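PDB 2V2G: peroxiredoxin 6 from Arenicola marina, which probably acts as a thiol-specific peroxidase, reducing hydrogen peroxide and organic hydroperoxides to water and alcohols. Local coordinates for residues 57-62 / 155-160; 31-36 / 128-133; 24-29 / 63-68. The protein carries 1 engineered substitution. All blocks are in the same frame, centred on the assembly; numbering follows the deposited sequence.

Contact 1: 57-62 / 155-160; sequences GDFKKR and EILRVI
L157 reaches from helix 155-160 into the angle between F59 and R62. Its CB points toward segment 57-62, and with CG anti to the carbonyl carbon (chi1 -67°) the isobutyl group is carried on to the neighbouring helix. CG touches the ring, 3.9 Å from F59 CZ. At the fork the two methyls part. CD1 turns to the base of D58 and rests 3.9 Å from D58 CB, the aliphatic part of that acid. CD2 sits over the middle of the F59 ring, 3.6 Å from the centroid and almost on the ring normal, a CH-pi contact. The same methyl also lies against one face of the R62 guanidinium, toward the rim of that group, with R62 CZ 4.0 Å from L157 CD2. Leucine suits the place because one branch leans on D58 while the other fits between the F59 ring and the R62 guanidinium.

I160 and I156 add further contacts to the phenyl group: I160 CD1 lies 3.5 Å from F59 CE1, obliquely to the ring, while I156 CG2 meets the edge. The guanidinium is held flat against L157 by its polar partners. R62 NH1 gives a 2.8 Å bond to D58 O, in the guanidinium plane but above that of the carbonyl, and R62 NE pairs with D161.

The helical segments 57-61 and 155-160 run 8° from parallel, their axes 11.2 Å apart at closest approach, on one face of the central sheet. F59 rests on V64 and L66 of strand 64-70, while I156 and I160 reach V130 and I132 of strand 124-133.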
ATOM      1  N   GLY A  57       5.312   8.932  18.705  1.00 24.04           N
ATOM      2  CA  GLY A  57       4.180   9.130  19.572  1.00 24.98           C
ATOM      3  C   GLY A  57       2.797   8.830  18.985  1.00 24.39           C
ATOM      4  O   GLY A  57       1.905   8.433  19.725  1.00 25.39           O
ATOM      5  N   ASP A  58       2.600   9.069  17.684  1.00 24.99           N
ATOM      6  CA  ASP A  58       1.329   8.741  17.042  1.00 24.93           C
ATOM      7  C   ASP A  58       1.124   7.215  17.002  1.00 23.61           C
ATOM      8  O   ASP A  58       0.025   6.728  17.182  1.00 24.54           O
ATOM      9  CB  ASP A  58       1.326   9.334  15.622  1.00 25.80           C
ATOM     10  CG  ASP A  58       1.331  10.881  15.641  1.00 33.14           C
ATOM     11  OD1 ASP A  58       0.571  11.502  16.440  1.00 40.78           O
ATOM     12  OD2 ASP A  58       2.179  11.490  14.949  1.00 43.22           O
ATOM     13  N   PHE A  59       2.188   6.479  16.780  1.00 24.33           N
ATOM     14  CA  PHE A  59       2.118   5.004  16.804  1.00 24.43           C
ATOM     15  C   PHE A  59       1.911   4.550  18.251  1.00 26.25           C
ATOM     16  O   PHE A  59       1.062   3.690  18.510  1.00 25.42           O
ATOM     17  CB  PHE A  59       3.353   4.409  16.171  1.00 26.54           C
ATOM     18  CG  PHE A  59       3.353   4.539  14.675  1.00 25.11           C
ATOM     19  CD1 PHE A  59       2.684   3.603  13.901  1.00 27.22           C
ATOM     20  CD2 PHE A  59       4.022   5.583  14.051  1.00 25.59           C
ATOM     21  CE1 PHE A  59       2.686   3.673  12.477  1.00 28.19           C
ATOM     22  CE2 PHE A  59       4.043   5.663  12.610  1.00 27.35           C
ATOM     23  CZ  PHE A  59       3.340   4.745  11.838  1.00 27.54           C
ATOM     24  N   LYS A  60       2.663   5.162  19.172  1.00 26.29           N
ATOM     25  CA  LYS A  60       2.587   4.759  20.587  1.00 25.37           C
ATOM     26  C   LYS A  60       1.167   4.965  21.099  1.00 24.99           C
ATOM     27  O   LYS A  60       0.641   4.088  21.773  1.00 24.18           O
ATOM     28  CB  LYS A  60       3.670   5.483  21.437  1.00 26.39           C
ATOM     29  CG  LYS A  60       3.923   4.924  22.839  1.00 28.09           C
ATOM     30  CD  LYS A  60       4.983   5.805  23.560  1.00 28.27           C
ATOM     31  CE  LYS A  60       4.802   5.822  25.125  1.00 32.35           C
ATOM     32  NZ  LYS A  60       5.702   6.716  26.000  1.00 37.07           N
ATOM     33  N   LYS A  61       0.546   6.103  20.788  1.00 25.10           N
ATOM     34  CA  LYS A  61      -0.844   6.409  21.205  1.00 26.40           C
ATOM     35  C   LYS A  61      -1.832   5.325  20.762  1.00 24.97           C
ATOM     36  O   LYS A  61      -2.908   5.127  21.395  1.00 25.76           O
ATOM     37  CB  LYS A  61      -1.350   7.733  20.575  1.00 28.92           C
ATOM     38  CG  LYS A  61      -0.697   9.007  21.125  1.00 35.63           C
ATOM     39  CD  LYS A  61      -1.288   9.518  22.427  1.00 39.15           C
ATOM     40  CE  LYS A  61      -0.705  10.881  22.902  1.00 39.11           C
ATOM     41  NZ  LYS A  61      -1.743  11.588  23.673  1.00 40.82           N
ATOM     42  N   ARG A  62      -1.513   4.701  19.636  1.00 24.42           N
ATOM     43  CA  ARG A  62      -2.390   3.679  19.063  1.00 23.85           C
ATOM     44  C   ARG A  62      -2.041   2.276  19.492  1.00 24.70           C
ATOM     45  O   ARG A  62      -2.639   1.315  19.024  1.00 24.15           O
ATOM     46  CB  ARG A  62      -2.376   3.807  17.558  1.00 23.49           C
ATOM     47  CG  ARG A  62      -2.988   5.120  17.110  1.00 24.56           C
ATOM     48  CD  ARG A  62      -2.658   5.293  15.633  1.00 25.13           C
ATOM     49  NE  ARG A  62      -3.346   6.395  14.971  1.00 27.88           N
ATOM     50  CZ  ARG A  62      -3.032   7.681  15.078  1.00 30.33           C
ATOM     51  NH1 ARG A  62      -2.017   8.120  15.844  1.00 28.63           N
ATOM     52  NH2 ARG A  62      -3.743   8.552  14.402  1.00 30.00           N
ATOM     53  N   GLU A 155      -0.587   7.885   5.603  1.00 26.07           N
ATOM     54  CA  GLU A 155      -1.527   6.862   5.100  1.00 25.56           C
ATOM     55  C   GLU A 155      -1.470   5.591   5.968  1.00 24.88           C
ATOM     56  O   GLU A 155      -2.472   4.964   6.227  1.00 25.22           O
ATOM     57  CB  GLU A 155      -1.228   6.497   3.629  1.00 25.53           C
ATOM     58  CG  GLU A 155      -2.059   5.333   3.114  1.00 25.32           C
ATOM     59  CD  GLU A 155      -3.541   5.562   3.049  1.00 26.61           C
ATOM     60  OE1 GLU A 155      -3.983   6.752   3.239  1.00 26.15           O
ATOM     61  OE2 GLU A 155      -4.268   4.596   2.650  1.00 26.97           O
ATOM     62  N   ILE A 156      -0.272   5.230   6.430  1.00 25.03           N
ATOM     63  CA  ILE A 156      -0.098   4.085   7.319  1.00 24.97           C
ATOM     64  C   ILE A 156      -0.877   4.336   8.632  1.00 23.82           C
ATOM     65  O   ILE A 156      -1.621   3.456   9.078  1.00 25.74           O
ATOM     66  CB  ILE A 156       1.412   3.793   7.578  1.00 25.39           C
ATOM     67  CG1 ILE A 156       2.017   3.294   6.245  1.00 25.23           C
ATOM     68  CG2 ILE A 156       1.558   2.656   8.618  1.00 26.13           C
ATOM     69  CD1 ILE A 156       3.509   3.382   6.175  1.00 28.03           C
ATOM     70  N   LEU A 157      -0.751   5.537   9.189  1.00 24.46           N
ATOM     71  CA  LEU A 157      -1.545   5.888  10.390  1.00 23.21           C
ATOM     72  C   LEU A 157      -3.039   5.841  10.063  1.00 24.81           C
ATOM     73  O   LEU A 157      -3.855   5.368  10.880  1.00 24.93           O
ATOM     74  CB  LEU A 157      -1.126   7.185  11.019  1.00 24.65           C
ATOM     75  CG  LEU A 157       0.280   7.137  11.644  1.00 23.97           C
ATOM     76  CD1 LEU A 157       0.857   8.495  11.806  1.00 26.73           C
ATOM     77  CD2 LEU A 157       0.200   6.435  12.995  1.00 28.73           C
ATOM     78  N   ARG A 158      -3.435   6.336   8.891  1.00 22.91           N
ATOM     79  CA  ARG A 158      -4.889   6.353   8.536  1.00 24.36           C
ATOM     80  C   ARG A 158      -5.448   4.941   8.517  1.00 24.80           C
ATOM     81  O   ARG A 158      -6.532   4.664   9.044  1.00 24.43           O
ATOM     82  CB  ARG A 158      -5.121   7.057   7.180  1.00 21.95           C
ATOM     83  CG  ARG A 158      -6.558   7.341   6.748  1.00 23.06           C
ATOM     84  CD  ARG A 158      -6.629   7.856   5.349  1.00 24.17           C
ATOM     85  NE  ARG A 158      -6.487   6.746   4.414  1.00 23.07           N
ATOM     86  CZ  ARG A 158      -7.441   5.896   4.090  1.00 25.71           C
ATOM     87  NH1 ARG A 158      -8.690   6.011   4.548  1.00 24.14           N
ATOM     88  NH2 ARG A 158      -7.134   4.872   3.306  1.00 25.83           N
ATOM     89  N   VAL A 159      -4.740   4.022   7.846  1.00 23.33           N
ATOM     90  CA  VAL A 159      -5.204   2.643   7.780  1.00 24.14           C
ATOM     91  C   VAL A 159      -5.154   1.941   9.119  1.00 24.07           C
ATOM     92  O   VAL A 159      -6.024   1.123   9.364  1.00 25.18           O
ATOM     93  CB  VAL A 159      -4.578   1.845   6.644  1.00 25.62           C
ATOM     94  CG1 VAL A 159      -4.839   2.535   5.290  1.00 28.03           C
ATOM     95  CG2 VAL A 159      -3.084   1.617   6.832  1.00 25.07           C
ATOM     96  N   ILE A 160      -4.190   2.244   9.967  1.00 24.71           N
ATOM     97  CA  ILE A 160      -4.211   1.721  11.342  1.00 24.73           C
ATOM     98  C   ILE A 160      -5.504   2.110  12.041  1.00 24.77           C
ATOM     99  O   ILE A 160      -6.182   1.263  12.642  1.00 25.56           O
ATOM    100  CB  ILE A 160      -2.973   2.139  12.214  1.00 25.01           C
ATOM    101  CG1 ILE A 160      -1.727   1.397  11.657  1.00 27.36           C
ATOM    102  CG2 ILE A 160      -3.267   1.869  13.721  1.00 24.82           C
ATOM    103  CD1 ILE A 160      -0.398   2.012  12.137  1.00 27.54           C
TER

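Contact 2: 31-36 / 128-133; sequences WGVLFS and RAVFII. With BEZ (benzoic acid), chain E.
V33 and V130 face each other diagonally across two antiparallel strands, CG1 to CG1 at 3.6 Å. V33 also lies alongside I132, the two pointing the same way from a non-hydrogen-bonded pair. F35 shares this face, but its ring leads away, leaving CB against V130. L34, F131 and I133 take the other face, where I133 CD1 reaches 4.2 Å from L34 CB. At the ladder's end the W31 ring edge meets I132 CG2. Beta-branched and aromatic residues suit a strand buried on both faces.

G32 with I133 and L34 with F131 are the hydrogen-bonded pairs, and S36 N gives the next backbone bond to A129 O. S36 OG, lying between the backbone N and the carbonyl carbon (chi1 65°), adds a side-chain bond by accepting A129 N at 3.0 Å, and also bonds C127 O. Replacing it with an alanine would probably leave the A129 N-H and C127 carbonyl without these mates.

R128 NH2 reaches benzoic acid O2 at 2.9 Å, near the guanidinium plane; NH1 bonds E48 and the engineered S45, which replaces the predicted peroxidatic cysteine. This is the peroxiredoxin active-site arginine, delivered by an inner strand of the thioredoxin-like fold.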
ATOM      1  N   TRP A  31      -0.732  -4.707  18.327  1.00 24.91           N
ATOM      2  CA  TRP A  31      -0.604  -4.322  16.931  1.00 24.95           C
ATOM      3  C   TRP A  31       0.862  -4.000  16.669  1.00 23.83           C
ATOM      4  O   TRP A  31       1.570  -3.503  17.551  1.00 22.75           O
ATOM      5  CB  TRP A  31      -1.458  -3.089  16.609  1.00 24.30           C
ATOM      6  CG  TRP A  31      -2.931  -3.386  16.538  1.00 23.72           C
ATOM      7  CD1 TRP A  31      -3.803  -3.468  17.557  1.00 23.34           C
ATOM      8  CD2 TRP A  31      -3.661  -3.723  15.374  1.00 22.31           C
ATOM      9  NE1 TRP A  31      -5.055  -3.805  17.094  1.00 24.16           N
ATOM     10  CE2 TRP A  31      -4.984  -3.937  15.737  1.00 23.49           C
ATOM     11  CE3 TRP A  31      -3.320  -3.821  14.019  1.00 25.06           C
ATOM     12  CZ2 TRP A  31      -5.975  -4.296  14.764  1.00 24.95           C
ATOM     13  CZ3 TRP A  31      -4.312  -4.170  13.092  1.00 25.46           C
ATOM     14  CH2 TRP A  31      -5.574  -4.424  13.465  1.00 25.36           C
ATOM     15  N   GLY A  32       1.293  -4.262  15.455  1.00 23.75           N
ATOM     16  CA  GLY A  32       2.653  -4.037  15.045  1.00 24.75           C
ATOM     17  C   GLY A  32       2.780  -3.591  13.615  1.00 24.93           C
ATOM     18  O   GLY A  32       1.946  -3.953  12.804  1.00 25.40           O
ATOM     19  N   VAL A  33       3.866  -2.892  13.313  1.00 24.21           N
ATOM     20  CA  VAL A  33       4.207  -2.520  11.937  1.00 23.59           C
ATOM     21  C   VAL A  33       5.663  -2.907  11.705  1.00 23.85           C
ATOM     22  O   VAL A  33       6.550  -2.365  12.406  1.00 25.76           O
ATOM     23  CB  VAL A  33       4.040  -0.992  11.624  1.00 23.01           C
ATOM     24  CG1 VAL A  33       4.667  -0.628  10.278  1.00 26.93           C
ATOM     25  CG2 VAL A  33       2.544  -0.645  11.644  1.00 24.60           C
ATOM     26  N   LEU A  34       5.890  -3.873  10.822  1.00 24.38           N
ATOM     27  CA  LEU A  34       7.213  -4.194  10.331  1.00 24.83           C
ATOM     28  C   LEU A  34       7.424  -3.510   9.000  1.00 25.54           C
ATOM     29  O   LEU A  34       6.603  -3.662   8.099  1.00 25.78           O
ATOM     30  CB  LEU A  34       7.383  -5.735  10.165  1.00 24.89           C
ATOM     31  CG  LEU A  34       8.625  -6.292   9.510  1.00 26.66           C
ATOM     32  CD1 LEU A  34       9.814  -5.807  10.281  1.00 30.03           C
ATOM     33  CD2 LEU A  34       8.581  -7.865   9.535  1.00 31.14           C
ATOM     34  N   PHE A  35       8.503  -2.751   8.859  1.00 24.20           N
ATOM     35  CA  PHE A  35       8.747  -2.044   7.592  1.00 25.09           C
ATOM     36  C   PHE A  35      10.180  -2.212   7.210  1.00 25.94           C
ATOM     37  O   PHE A  35      11.057  -2.266   8.092  1.00 29.11           O
ATOM     38  CB  PHE A  35       8.344  -0.590   7.683  1.00 26.14           C
ATOM     39  CG  PHE A  35       9.090   0.239   8.658  1.00 26.02           C
ATOM     40  CD1 PHE A  35       8.809   0.149  10.002  1.00 26.17           C
ATOM     41  CD2 PHE A  35       9.990   1.199   8.195  1.00 27.98           C
ATOM     42  CE1 PHE A  35       9.526   0.952  10.964  1.00 27.85           C
ATOM     43  CE2 PHE A  35      10.650   2.027   9.104  1.00 28.16           C
ATOM     44  CZ  PHE A  35      10.405   1.910  10.471  1.00 27.83           C
ATOM     45  N   SER A  36      10.440  -2.401   5.924  1.00 24.71           N
ATOM     46  CA  SER A  36      11.787  -2.607   5.446  1.00 23.70           C
ATOM     47  C   SER A  36      12.274  -1.413   4.623  1.00 24.07           C
ATOM     48  O   SER A  36      11.505  -0.565   4.156  1.00 25.29           O
ATOM     49  CB  SER A  36      11.893  -3.872   4.598  1.00 24.29           C
ATOM     50  OG  SER A  36      11.125  -3.717   3.408  1.00 25.60           O
ATOM     51  N   ARG A 128      10.773  -1.369  -0.079  1.00 24.60           N
ATOM     52  CA  ARG A 128      10.215  -0.570   0.968  1.00 24.08           C
ATOM     53  C   ARG A 128       8.850  -1.147   1.326  1.00 25.04           C
ATOM     54  O   ARG A 128       7.784  -0.715   0.838  1.00 24.24           O
ATOM     55  CB  ARG A 128      10.107   0.863   0.491  1.00 22.88           C
ATOM     56  CG  ARG A 128      11.417   1.555   0.239  1.00 22.79           C
ATOM     57  CD  ARG A 128      11.288   3.017  -0.104  1.00 22.79           C
ATOM     58  NE  ARG A 128      12.549   3.468  -0.678  1.00 25.49           N
ATOM     59  CZ  ARG A 128      13.701   3.639  -0.038  1.00 25.05           C
ATOM     60  NH1 ARG A 128      13.762   3.551   1.268  1.00 23.94           N
ATOM     61  NH2 ARG A 128      14.807   3.838  -0.729  1.00 25.25           N
ATOM     62  N   ALA A 129       8.860  -2.262   2.041  1.00 25.19           N
ATOM     63  CA  ALA A 129       7.638  -2.999   2.373  1.00 24.47           C
ATOM     64  C   ALA A 129       7.083  -2.526   3.720  1.00 25.34           C
ATOM     65  O   ALA A 129       7.842  -2.120   4.572  1.00 24.44           O
ATOM     66  CB  ALA A 129       7.933  -4.544   2.396  1.00 25.79           C
ATOM     67  N   VAL A 130       5.791  -2.669   3.914  1.00 24.04           N
ATOM     68  CA  VAL A 130       5.169  -2.412   5.219  1.00 24.78           C
ATOM     69  C   VAL A 130       4.165  -3.508   5.466  1.00 23.82           C
ATOM     70  O   VAL A 130       3.292  -3.816   4.607  1.00 23.79           O
ATOM     71  CB  VAL A 130       4.487  -1.087   5.328  1.00 26.52           C
ATOM     72  CG1 VAL A 130       3.886  -0.859   6.758  1.00 27.71           C
ATOM     73  CG2 VAL A 130       5.396   0.072   4.908  1.00 27.39           C
ATOM     74  N   PHE A 131       4.270  -4.123   6.628  1.00 22.73           N
ATOM     75  CA  PHE A 131       3.364  -5.139   7.045  1.00 23.06           C
ATOM     76  C   PHE A 131       2.714  -4.690   8.367  1.00 24.30           C
ATOM     77  O   PHE A 131       3.408  -4.418   9.314  1.00 24.57           O
ATOM     78  CB  PHE A 131       4.049  -6.514   7.278  1.00 23.51           C
ATOM     79  CG  PHE A 131       4.779  -7.032   6.082  1.00 23.64           C
ATOM     80  CD1 PHE A 131       4.103  -7.722   5.081  1.00 26.02           C
ATOM     81  CD2 PHE A 131       6.147  -6.741   5.916  1.00 26.44           C
ATOM     82  CE1 PHE A 131       4.779  -8.187   3.955  1.00 25.58           C
ATOM     83  CE2 PHE A 131       6.812  -7.202   4.800  1.00 25.25           C
ATOM     84  CZ  PHE A 131       6.089  -7.865   3.769  1.00 24.77           C
ATOM     85  N   ILE A 132       1.394  -4.616   8.361  1.00 23.56           N
ATOM     86  CA  ILE A 132       0.584  -4.315   9.564  1.00 23.82           C
ATOM     87  C   ILE A 132       0.051  -5.624  10.109  1.00 24.58           C
ATOM     88  O   ILE A 132      -0.682  -6.344   9.460  1.00 24.39           O
ATOM     89  CB  ILE A 132      -0.546  -3.298   9.374  1.00 25.00           C
ATOM     90  CG1 ILE A 132       0.016  -2.084   8.639  1.00 24.74           C
ATOM     91  CG2 ILE A 132      -1.110  -2.981  10.737  1.00 26.24           C
ATOM     92  CD1 ILE A 132      -0.946  -0.870   8.399  1.00 25.25           C
ATOM     93  N   ILE A 133       0.421  -5.915  11.362  1.00 22.67           N
ATOM     94  CA  ILE A 133       0.186  -7.241  11.963  1.00 24.08           C
ATOM     95  C   ILE A 133      -0.706  -7.030  13.193  1.00 23.87           C
ATOM     96  O   ILE A 133      -0.467  -6.099  14.024  1.00 23.46           O
ATOM     97  CB  ILE A 133       1.545  -7.963  12.382  1.00 24.69           C
ATOM     98  CG1 ILE A 133       2.444  -8.125  11.099  1.00 28.18           C
ATOM     99  CG2 ILE A 133       1.294  -9.345  13.044  1.00 25.20           C
ATOM    100  CD1 ILE A 133       3.822  -7.563  11.262  1.00 33.14           C
TER
HETATM  101  C   BEZ E1222      17.550   5.561  -1.139  1.00 26.04           C
HETATM  102  O1  BEZ E1222      17.735   6.756  -1.650  1.00 25.23           O
HETATM  103  O2  BEZ E1222      17.177   5.225   0.064  1.00 19.05           O
HETATM  104  C1  BEZ E1222      17.885   4.522  -2.146  1.00 27.89           C
HETATM  105  C2  BEZ E1222      18.241   3.252  -1.728  1.00 28.83           C
HETATM  106  C3  BEZ E1222      18.560   2.312  -2.668  1.00 29.04           C
HETATM  107  C4  BEZ E1222      18.583   2.663  -4.019  1.00 29.46           C
HETATM  108  C5  BEZ E1222      18.200   3.937  -4.459  1.00 31.69           C
HETATM  109  C6  BEZ E1222      17.857   4.888  -3.504  1.00 29.12           C

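Contact 3: 24-29 / 63-68; sequences HDWLGN and GVKLIA
W26 pushes its indole between K65 and I67, which project from strand 64-68 on the same side. A chi1 of 175° sends the indole out from the helix toward the strand. I67 CD1 lies over the centre of the six-membered ring, 4.1 Å from its centroid, as a CH-pi contact, and the K65 chain passes over the opposite face at CD. The ring edge meets the backbone, W26 CH2 being 3.5 Å from L66 O. A broad flat residue suits this slot, offering both faces and an edge.

The carbonyl of W26 and that of L27 next to it are both gripped by the extended K65. NZ lies 3.0 Å from W26 O, in the carbonyl plane, and 3.0 Å from L27 O, well above its plane. A lysine fits because these carbonyls end the helix, where its dipole would probably welcome a positive charge. L27 also brings CD1 near K65 CB. G28 then leaves the helix with positive phi, a conformation glycine adopts easily.

The short helix 23-27 thus covers one face of strand 64-70, where I67 also touches L34 and I99 of the flanking strands; V64 and L66 turn to the other face and meet F59 of helix 56-61.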
ATOM      1  N   HIS A  24       7.101 -13.339  17.455  1.00 22.86           N
ATOM      2  CA  HIS A  24       5.845 -13.402  18.212  1.00 23.28           C
ATOM      3  C   HIS A  24       6.036 -12.989  19.665  1.00 23.16           C
ATOM      4  O   HIS A  24       5.067 -12.494  20.265  1.00 22.70           O
ATOM      5  CB  HIS A  24       5.191 -14.757  18.161  1.00 22.79           C
ATOM      6  CG  HIS A  24       4.613 -15.117  16.831  1.00 23.64           C
ATOM      7  ND1 HIS A  24       3.702 -16.147  16.676  1.00 23.24           N
ATOM      8  CD2 HIS A  24       4.782 -14.552  15.602  1.00 27.47           C
ATOM      9  CE1 HIS A  24       3.379 -16.223  15.389  1.00 24.62           C
ATOM     10  NE2 HIS A  24       4.001 -15.252  14.723  1.00 24.54           N
ATOM     11  N   ASP A  25       7.217 -13.246  20.243  1.00 23.78           N
ATOM     12  CA  ASP A  25       7.556 -12.888  21.651  1.00 24.01           C
ATOM     13  C   ASP A  25       7.713 -11.366  21.766  1.00 25.45           C
ATOM     14  O   ASP A  25       7.254 -10.737  22.715  1.00 25.45           O
ATOM     15  CB  ASP A  25       8.858 -13.547  22.085  1.00 23.56           C
ATOM     16  CG  ASP A  25       8.742 -15.069  22.247  1.00 24.62           C
ATOM     17  OD1 ASP A  25       7.606 -15.584  22.293  1.00 27.14           O
ATOM     18  OD2 ASP A  25       9.780 -15.744  22.419  1.00 28.20           O
ATOM     19  N   TRP A  26       8.403 -10.801  20.797  1.00 24.94           N
ATOM     20  CA  TRP A  26       8.697  -9.381  20.763  1.00 24.60           C
ATOM     21  C   TRP A  26       7.404  -8.610  20.548  1.00 24.44           C
ATOM     22  O   TRP A  26       7.127  -7.640  21.272  1.00 24.96           O
ATOM     23  CB  TRP A  26       9.694  -9.055  19.627  1.00 25.61           C
ATOM     24  CG  TRP A  26       9.911  -7.588  19.498  1.00 26.43           C
ATOM     25  CD1 TRP A  26      10.765  -6.808  20.233  1.00 28.01           C
ATOM     26  CD2 TRP A  26       9.200  -6.703  18.649  1.00 27.65           C
ATOM     27  NE1 TRP A  26      10.650  -5.503  19.843  1.00 27.28           N
ATOM     28  CE2 TRP A  26       9.681  -5.402  18.901  1.00 25.35           C
ATOM     29  CE3 TRP A  26       8.196  -6.879  17.707  1.00 27.85           C
ATOM     30  CZ2 TRP A  26       9.202  -4.289  18.216  1.00 27.85           C
ATOM     31  CZ3 TRP A  26       7.710  -5.741  17.016  1.00 29.01           C
ATOM     32  CH2 TRP A  26       8.227  -4.471  17.323  1.00 28.05           C
ATOM     33  N   LEU A  27       6.596  -9.062  19.617  1.00 24.62           N
ATOM     34  CA  LEU A  27       5.339  -8.396  19.335  1.00 24.82           C
ATOM     35  C   LEU A  27       4.327  -8.558  20.502  1.00 24.19           C
ATOM     36  O   LEU A  27       3.686  -7.579  20.943  1.00 23.89           O
ATOM     37  CB  LEU A  27       4.695  -8.848  18.013  1.00 24.91           C
ATOM     38  CG  LEU A  27       3.387  -8.150  17.666  1.00 24.82           C
ATOM     39  CD1 LEU A  27       3.639  -6.671  17.439  1.00 27.30           C
ATOM     40  CD2 LEU A  27       2.719  -8.703  16.363  1.00 27.73           C
ATOM     41  N   GLY A  28       4.196  -9.786  21.021  1.00 23.63           N
ATOM     42  CA  GLY A  28       3.192  -9.986  22.059  1.00 24.84           C
ATOM     43  C   GLY A  28       1.761  -9.713  21.584  1.00 24.58           C
ATOM     44  O   GLY A  28       1.436  -9.829  20.388  1.00 26.86           O
ATOM     45  N   ASN A  29       0.900  -9.352  22.549  1.00 26.49           N
ATOM     46  CA  ASN A  29      -0.534  -9.171  22.291  1.00 25.98           C
ATOM     47  C   ASN A  29      -0.799  -7.712  21.840  1.00 26.54           C
ATOM     48  O   ASN A  29      -1.489  -6.956  22.534  1.00 29.03           O
ATOM     49  CB  ASN A  29      -1.282  -9.518  23.573  1.00 28.04           C
ATOM     50  CG  ASN A  29      -2.758  -9.379  23.477  1.00 29.37           C
ATOM     51  OD1 ASN A  29      -3.338  -9.594  22.423  1.00 35.95           O
ATOM     52  ND2 ASN A  29      -3.409  -9.034  24.629  1.00 33.72           N
ATOM     53  N   GLY A  63      -1.059   2.132  20.389  1.00 22.94           N
ATOM     54  CA  GLY A  63      -0.637   0.803  20.813  1.00 24.16           C
ATOM     55  C   GLY A  63       0.062   0.001  19.743  1.00 22.76           C
ATOM     56  O   GLY A  63      -0.014  -1.236  19.717  1.00 24.57           O
ATOM     57  N   VAL A  64       0.755   0.688  18.829  1.00 22.63           N
ATOM     58  CA  VAL A  64       1.377   0.039  17.688  1.00 22.81           C
ATOM     59  C   VAL A  64       2.899  -0.000  17.819  1.00 23.85           C
ATOM     60  O   VAL A  64       3.560   1.052  18.011  1.00 25.04           O
ATOM     61  CB  VAL A  64       1.007   0.753  16.323  1.00 23.35           C
ATOM     62  CG1 VAL A  64       1.812   0.161  15.196  1.00 26.32           C
ATOM     63  CG2 VAL A  64      -0.547   0.792  16.146  1.00 23.83           C
ATOM     64  N   LYS A  65       3.400  -1.214  17.925  1.00 23.15           N
ATOM     65  CA  LYS A  65       4.864  -1.434  18.018  1.00 23.88           C
ATOM     66  C   LYS A  65       5.490  -1.328  16.655  1.00 25.77           C
ATOM     67  O   LYS A  65       5.066  -2.018  15.725  1.00 29.20           O
ATOM     68  CB  LYS A  65       5.194  -2.818  18.588  1.00 25.89           C
ATOM     69  CG  LYS A  65       4.791  -2.949  20.025  1.00 25.47           C
ATOM     70  CD  LYS A  65       5.297  -4.252  20.682  1.00 26.06           C
ATOM     71  CE  LYS A  65       4.720  -4.495  22.057  1.00 29.50           C
ATOM     72  NZ  LYS A  65       5.324  -5.730  22.632  1.00 29.86           N
ATOM     73  N   LEU A  66       6.576  -0.584  16.557  1.00 24.73           N
ATOM     74  CA  LEU A  66       7.325  -0.476  15.329  1.00 23.17           C
ATOM     75  C   LEU A  66       8.632  -1.275  15.265  1.00 22.78           C
ATOM     76  O   LEU A  66       9.344  -1.371  16.270  1.00 23.23           O
ATOM     77  CB  LEU A  66       7.716   1.001  15.148  1.00 24.39           C
ATOM     78  CG  LEU A  66       6.625   2.023  14.883  1.00 24.79           C
ATOM     79  CD1 LEU A  66       7.060   3.458  15.389  1.00 25.78           C
ATOM     80  CD2 LEU A  66       6.264   1.973  13.413  1.00 24.10           C
ATOM     81  N   ILE A  67       8.953  -1.773  14.077  1.00 22.33           N
ATOM     82  CA  ILE A  67      10.208  -2.486  13.842  1.00 23.32           C
ATOM     83  C   ILE A  67      10.658  -2.382  12.388  1.00 23.57           C
ATOM     84  O   ILE A  67       9.869  -2.586  11.514  1.00 24.07           O
ATOM     85  CB  ILE A  67      10.219  -3.974  14.386  1.00 23.17           C
ATOM     86  CG1 ILE A  67      11.588  -4.590  14.289  1.00 25.12           C
ATOM     87  CG2 ILE A  67       9.205  -4.857  13.699  1.00 23.30           C
ATOM     88  CD1 ILE A  67      11.803  -5.768  15.351  1.00 24.83           C
ATOM     89  N   ALA A  68      11.918  -1.938  12.216  1.00 23.32           N
ATOM     90  CA  ALA A  68      12.529  -1.768  10.890  1.00 24.42           C
ATOM     91  C   ALA A  68      13.386  -2.982  10.512  1.00 24.86           C
ATOM     92  O   ALA A  68      13.688  -3.810  11.343  1.00 24.81           O
ATOM     93  CB  ALA A  68      13.307  -0.486  10.848  1.00 24.99           C
TER

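How the contacts relate
The three contacts join layers on both faces of one sheet. Contact 2 is a pair of neighbouring inner strands, and contact 1 packs on the V33 and I132 side: V159 CG2 lies 3.6 Å from I132 CD1, and I160 CD1 4.0 Å from V33 CG2. Contact 3 adds the next strand, with V33 N 2.8 Å from K65 O, and lays helix 23-27 over the other face, where L27 CD2 is 3.7 Å from I133 CG2. Segment 63-68 directly follows 57-62, joining contacts 1 and 3. Of the three, contact 2 reaches the benzoic acid pocket, through R128, whose side chain is about 3 Å from that of the engineered S45; contacts 1 and 3 lie away from it.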